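Local coordinates for protein short chain dehydrogenase (A0QTM2 homolog) (Mycobacterium thermoresistibile, PDB 3SC4) that probably acts as an oxidoreductase of the short-chain dehydrogenase family, binding a nicotinamide dinucleotide cofactor on its Rossmann fold, at residues T11-G16 with A81-K86; I25-A30 with A57-E62. One frame throughout, in Å; residues are numbered along the deposited sequence. Where two conformers were deposited one is given.

Interaction 1 of 2, residues T11-G16 with A81-K86; sequences TMFISG and AAAVAK
F13 on strand 11-15 meets A83 and V84 on helix 77-91 in a small, buried, mostly apolar contact. The strand's neighbouring residue M12 lies on the other face of the sheet, so the strand's whole share of the contact falls to F13.

CG of F13 is anti to the backbone N (chi1 -170°), which carries the ring out from the strand to the helix. V84 CG2 sits over one ring face, 4.0 Å from the F13 ring centroid and 19° off the ring normal. This is a CH-pi contact, offset toward the rim at CE1 and CZ. The nearest ring atom is F13 CZ, 3.9 Å from V84 CG2. The two side chains cross at about a right angle. A83 meets the ring edge instead: its CB is 4.0 Å from F13 CZ. A83 O is also near the ring plane, 3.8 Å from F13 CE1. One residue of the strand thus meets two consecutive residues of the helix, one at the ring edge and one over a face. I14, like M12, lies on the other face of the sheet.

This is a strand-to-helix contact of the Rossmann fold, with the strand between strands 35-40 and 96-99 of the parallel sheet. V131 and C135 of helix 114-135 also touch F13, so helices 77-91 and 114-135 share this residue.

Interaction 2 of 2, residues I25-A30 with A57-E62; sequences IAKRVA and AKEIEE
A26 and A30, one turn apart on helix 20-30, receive the two branches of I60 from helix 53-63. I60 CG2 lies 3.7 Å from A30 CB. I60 CG1 reaches back to A26 CB at 4.2 Å. The first torsion of I60 (chi1 -74°) sets CG2 anti to its backbone N and CG1 anti to its carbonyl carbon, which spreads the branches along the partner helix. A30 CB also rests on I60 O, at 3.5 Å.

A salt bridge lies at the more exposed margin. K27 NZ donates a hydrogen bond to E59 OE2 at 2.6 Å, approaching nearly along the C-O axis of the carboxylate. K27 is bent at chi3 (86°), bringing its amine across to E59, whose chain is extended beyond CG. K27 CD passes 4.1 Å from E59 CB, so the lysine also packs on the glutamate stem.

With alanines at the interface, the axes of segments 25-30 and 57-62 approach to 8.6 Å and run in nearly the same direction, at 29°. Both helices lie on one face of the Rossmann sheet. I60 continues inward onto V36 and L38 of strand 35-40 and A67 of strand 66-71, while helix 222-232 flanks helix 20-30 through A228 and A225.

The two interactions lie on opposite faces of the parallel sheet, with centres about 15 Å apart. Strand 11-15 joins them. F13 serves interaction 1, while its neighbour M12 points to helix 20-30. There M12 CE packs 3.6 Å from A26 CA and also touches V29. Strand 35-40 is a second bridge: its V39 touches F13, and the strand also underlies interaction 2. Helices 20-30 and 53-63 belong to the opening beta-alpha-beta-alpha-beta unit, and helix 77-91 then leads to strand 96-99 along the other face. The glycine-rich turn between strand 11-15 and helix 20-30 matches the family's cofactor-binding motif. Both contacts lie within this half of the fold, which probably holds the nicotinamide cofactor.

Interaction 1 of 2, residues T11-G16 with A81-K86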
loop_
_atom_site.group_PDB
_atom_site.type_symbol
_atom_site.label_atom_id
_atom_site.label_comp_id
_atom_site.label_asym_id
_atom_site.label_seq_id
_atom_site.Cartn_x
_atom_site.Cartn_y
_atom_site.Cartn_z
ATOM N N THR B 11 10.258 -2.673 -27.555
ATOM C CA THR B 11 9.220 -1.689 -27.320
ATOM C C THR B 11 9.016 -1.430 -25.837
ATOM O O THR B 11 8.796 -2.361 -25.084
ATOM C CB THR B 11 7.910 -2.163 -27.924
ATOM O OG1 THR B 11 8.053 -2.204 -29.347
ATOM C CG2 THR B 11 6.776 -1.212 -27.576
ATOM N N MET B 12 9.075 -0.160 -25.435
ATOM C CA MET B 12 8.780 0.263 -24.058
ATOM C C MET B 12 7.472 1.034 -23.909
ATOM O O MET B 12 7.177 1.924 -24.702
ATOM C CB MET B 12 9.893 1.155 -23.527
ATOM C CG MET B 12 9.619 1.723 -22.131
ATOM S SD MET B 12 11.134 2.221 -21.295
ATOM C CE MET B 12 11.455 3.795 -22.030
ATOM N N PHE B 13 6.709 0.695 -22.871
ATOM C CA PHE B 13 5.572 1.489 -22.422
ATOM C C PHE B 13 5.939 2.179 -21.108
ATOM O O PHE B 13 6.241 1.514 -20.126
ATOM C CB PHE B 13 4.348 0.612 -22.206
ATOM C CG PHE B 13 3.080 1.403 -21.962
ATOM C CD1 PHE B 13 2.277 1.815 -23.028
ATOM C CD2 PHE B 13 2.697 1.746 -20.674
ATOM C CE1 PHE B 13 1.122 2.536 -22.807
ATOM C CE2 PHE B 13 1.549 2.481 -20.447
ATOM C CZ PHE B 13 0.746 2.866 -21.523
ATOM N N ILE B 14 5.895 3.499 -21.075
ATOM C CA ILE B 14 6.297 4.223 -19.883
ATOM C C ILE B 14 5.224 5.227 -19.465
ATOM O O ILE B 14 4.716 5.986 -20.289
ATOM C CB ILE B 14 7.698 4.887 -20.052
ATOM C CG1 ILE B 14 8.143 5.543 -18.745
ATOM C CG2 ILE B 14 7.723 5.878 -21.192
ATOM C CD1 ILE B 14 9.565 6.086 -18.791
ATOM N N SER B 15 4.830 5.152 -18.191
ATOM C CA SER B 15 3.952 6.137 -17.594
ATOM C C SER B 15 4.838 7.289 -17.159
ATOM O O SER B 15 5.919 7.104 -16.566
ATOM C CB SER B 15 3.185 5.588 -16.398
ATOM O OG SER B 15 4.065 5.335 -15.312
ATOM N N GLY B 16 4.309 8.472 -17.423
ATOM C CA GLY B 16 5.080 9.688 -17.431
ATOM C C GLY B 16 5.894 9.706 -18.706
ATOM O O GLY B 16 5.408 9.380 -19.801
ATOM N N ALA B 81 -6.137 1.204 -20.755
ATOM C CA ALA B 81 -6.344 0.105 -21.715
ATOM C C ALA B 81 -6.185 0.619 -23.138
ATOM O O ALA B 81 -5.540 -0.031 -23.966
ATOM C CB ALA B 81 -7.724 -0.541 -21.542
ATOM N N ALA B 82 -6.767 1.781 -23.421
ATOM C CA ALA B 82 -6.691 2.361 -24.765
ATOM C C ALA B 82 -5.254 2.729 -25.120
ATOM O O ALA B 82 -4.828 2.498 -26.250
ATOM C CB ALA B 82 -7.618 3.572 -24.911
ATOM N N ALA B 83 -4.482 3.234 -24.158
ATOM C CA ALA B 83 -3.083 3.560 -24.457
ATOM C C ALA B 83 -2.252 2.298 -24.747
ATOM O O ALA B 83 -1.402 2.286 -25.640
ATOM C CB ALA B 83 -2.482 4.359 -23.367
ATOM N N VAL B 84 -2.510 1.221 -24.021
ATOM C CA VAL B 84 -1.763 -0.022 -24.259
ATOM C C VAL B 84 -2.120 -0.659 -25.624
ATOM O O VAL B 84 -1.223 -1.007 -26.415
ATOM C CB VAL B 84 -1.947 -1.008 -23.085
ATOM C CG1 VAL B 84 -1.554 -2.428 -23.491
ATOM C CG2 VAL B 84 -1.147 -0.508 -21.890
ATOM N N ALA B 85 -3.423 -0.769 -25.895
ATOM C CA ALA B 85 -3.939 -1.208 -27.209
ATOM C C ALA B 85 -3.364 -0.384 -28.354
ATOM O O ALA B 85 -3.099 -0.916 -29.431
ATOM C CB ALA B 85 -5.466 -1.143 -27.247
ATOM N N LYS B 86 -3.186 0.912 -28.134
ATOM C CA LYS B 86 -2.653 1.771 -29.171
ATOM C C LYS B 86 -1.168 1.472 -29.366
ATOM O O LYS B 86 -0.672 1.478 -30.492
ATOM C CB LYS B 86 -2.886 3.244 -28.844
ATOM C CG LYS B 86 -2.875 4.125 -30.043
ATOM C CD LYS B 86 -2.817 5.612 -29.681
ATOM C CE LYS B 86 -2.675 6.481 -30.968
ATOM N NZ LYS B 86 -2.431 7.935 -30.655
#

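Interaction 2 of 2, residues I25-A30 with A57-E62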
loop_
_atom_site.group_PDB
_atom_site.type_symbol
_atom_site.label_atom_id
_atom_site.label_comp_id
_atom_site.label_asym_id
_atom_site.label_seq_id
_atom_site.Cartn_x
_atom_site.Cartn_y
_atom_site.Cartn_z
ATOM N N ILE B 25 15.140 8.086 -19.011
ATOM C CA ILE B 25 15.054 6.635 -19.220
ATOM C C ILE B 25 14.606 6.366 -20.643
ATOM O O ILE B 25 15.233 5.582 -21.354
ATOM C CB ILE B 25 14.107 5.949 -18.211
ATOM C CG1 ILE B 25 14.771 5.926 -16.831
ATOM C CG2 ILE B 25 13.779 4.501 -18.619
ATOM C CD1 ILE B 25 13.815 5.777 -15.674
ATOM N N ALA B 26 13.528 7.024 -21.043
ATOM C CA ALA B 26 13.038 6.962 -22.408
ATOM C C ALA B 26 14.160 7.252 -23.409
ATOM O O ALA B 26 14.371 6.486 -24.342
ATOM C CB ALA B 26 11.894 7.937 -22.590
ATOM N N LYS B 27 14.898 8.328 -23.200
ATOM C CA LYS B 27 15.991 8.674 -24.116
ATOM C C LYS B 27 17.058 7.583 -24.186
ATOM O O LYS B 27 17.494 7.195 -25.269
ATOM C CB LYS B 27 16.600 10.044 -23.759
ATOM C CG LYS B 27 15.798 11.231 -24.373
ATOM C CD LYS B 27 15.949 12.553 -23.631
ATOM C CE LYS B 27 17.164 13.381 -24.072
ATOM N NZ LYS B 27 17.281 14.596 -23.189
ATOM N N ARG B 28 17.449 7.045 -23.040
ATOM C CA ARG B 28 18.485 6.016 -23.030
ATOM C C ARG B 28 18.069 4.782 -23.800
ATOM O O ARG B 28 18.852 4.218 -24.548
ATOM C CB ARG B 28 18.833 5.614 -21.616
ATOM C CG ARG B 28 19.956 4.615 -21.535
ATOM C CD ARG B 28 21.281 5.248 -21.916
ATOM N NE ARG B 28 22.386 4.390 -21.503
ATOM C CZ ARG B 28 22.904 3.406 -22.233
ATOM N NH1 ARG B 28 22.437 3.103 -23.455
ATOM N NH2 ARG B 28 23.915 2.725 -21.725
ATOM N N VAL B 29 16.831 4.368 -23.608
ATOM C CA VAL B 29 16.313 3.193 -24.290
ATOM C C VAL B 29 16.158 3.486 -25.789
ATOM O O VAL B 29 16.494 2.662 -26.618
ATOM C CB VAL B 29 14.984 2.742 -23.650
ATOM C CG1 VAL B 29 14.384 1.598 -24.424
ATOM C CG2 VAL B 29 15.233 2.346 -22.195
ATOM N N ALA B 30 15.646 4.665 -26.113
ATOM C CA ALA B 30 15.531 5.113 -27.494
ATOM C C ALA B 30 16.866 5.080 -28.226
ATOM O O ALA B 30 16.896 4.782 -29.399
ATOM C CB ALA B 30 14.938 6.527 -27.554
ATOM N N ALA B 57 8.525 13.282 -27.285
ATOM C CA ALA B 57 8.573 12.447 -28.484
ATOM C C ALA B 57 9.692 12.905 -29.406
ATOM O O ALA B 57 10.485 12.075 -29.846
ATOM C CB ALA B 57 7.240 12.404 -29.197
ATOM N N LYS B 58 9.822 14.211 -29.641
ATOM C CA LYS B 58 10.899 14.680 -30.530
ATOM C C LYS B 58 12.239 14.213 -29.959
ATOM O O LYS B 58 13.047 13.618 -30.673
ATOM C CB LYS B 58 10.877 16.205 -30.792
ATOM N N GLU B 59 12.459 14.428 -28.670
ATOM C CA GLU B 59 13.751 14.051 -28.075
ATOM C C GLU B 59 14.006 12.544 -28.219
ATOM O O GLU B 59 15.134 12.134 -28.535
ATOM C CB GLU B 59 13.873 14.512 -26.609
ATOM C CG GLU B 59 14.018 16.038 -26.424
ATOM C CD GLU B 59 14.400 16.438 -24.986
ATOM O OE1 GLU B 59 13.645 17.206 -24.340
ATOM O OE2 GLU B 59 15.447 15.976 -24.491
ATOM N N ILE B 60 12.965 11.730 -28.032
ATOM C CA ILE B 60 13.095 10.283 -28.245
ATOM C C ILE B 60 13.575 9.973 -29.671
ATOM O O ILE B 60 14.438 9.120 -29.868
ATOM C CB ILE B 60 11.755 9.545 -27.958
ATOM C CG1 ILE B 60 11.501 9.491 -26.447
ATOM C CG2 ILE B 60 11.738 8.127 -28.563
ATOM C CD1 ILE B 60 10.030 9.369 -26.075
ATOM N N GLU B 61 13.014 10.673 -30.657
ATOM C CA GLU B 61 13.353 10.429 -32.071
ATOM C C GLU B 61 14.758 10.901 -32.389
ATOM O O GLU B 61 15.533 10.170 -32.998
ATOM C CB GLU B 61 12.325 11.076 -33.008
ATOM C CG GLU B 61 10.916 10.419 -32.914
ATOM C CD GLU B 61 9.813 11.155 -33.707
ATOM O OE1 GLU B 61 9.979 12.350 -34.073
ATOM O OE2 GLU B 61 8.769 10.506 -33.956
ATOM N N GLU B 62 15.094 12.103 -31.932
ATOM C CA GLU B 62 16.448 12.655 -32.078
ATOM C C GLU B 62 17.525 11.781 -31.398
ATOM O O GLU B 62 18.704 11.840 -31.759
ATOM C CB GLU B 62 16.505 14.111 -31.538
ATOM C CG GLU B 62 15.889 15.193 -32.477
ATOM C CD GLU B 62 15.617 16.577 -31.784
ATOM O OE1 GLU B 62 15.685 16.674 -30.514
ATOM O OE2 GLU B 62 15.308 17.565 -32.522
#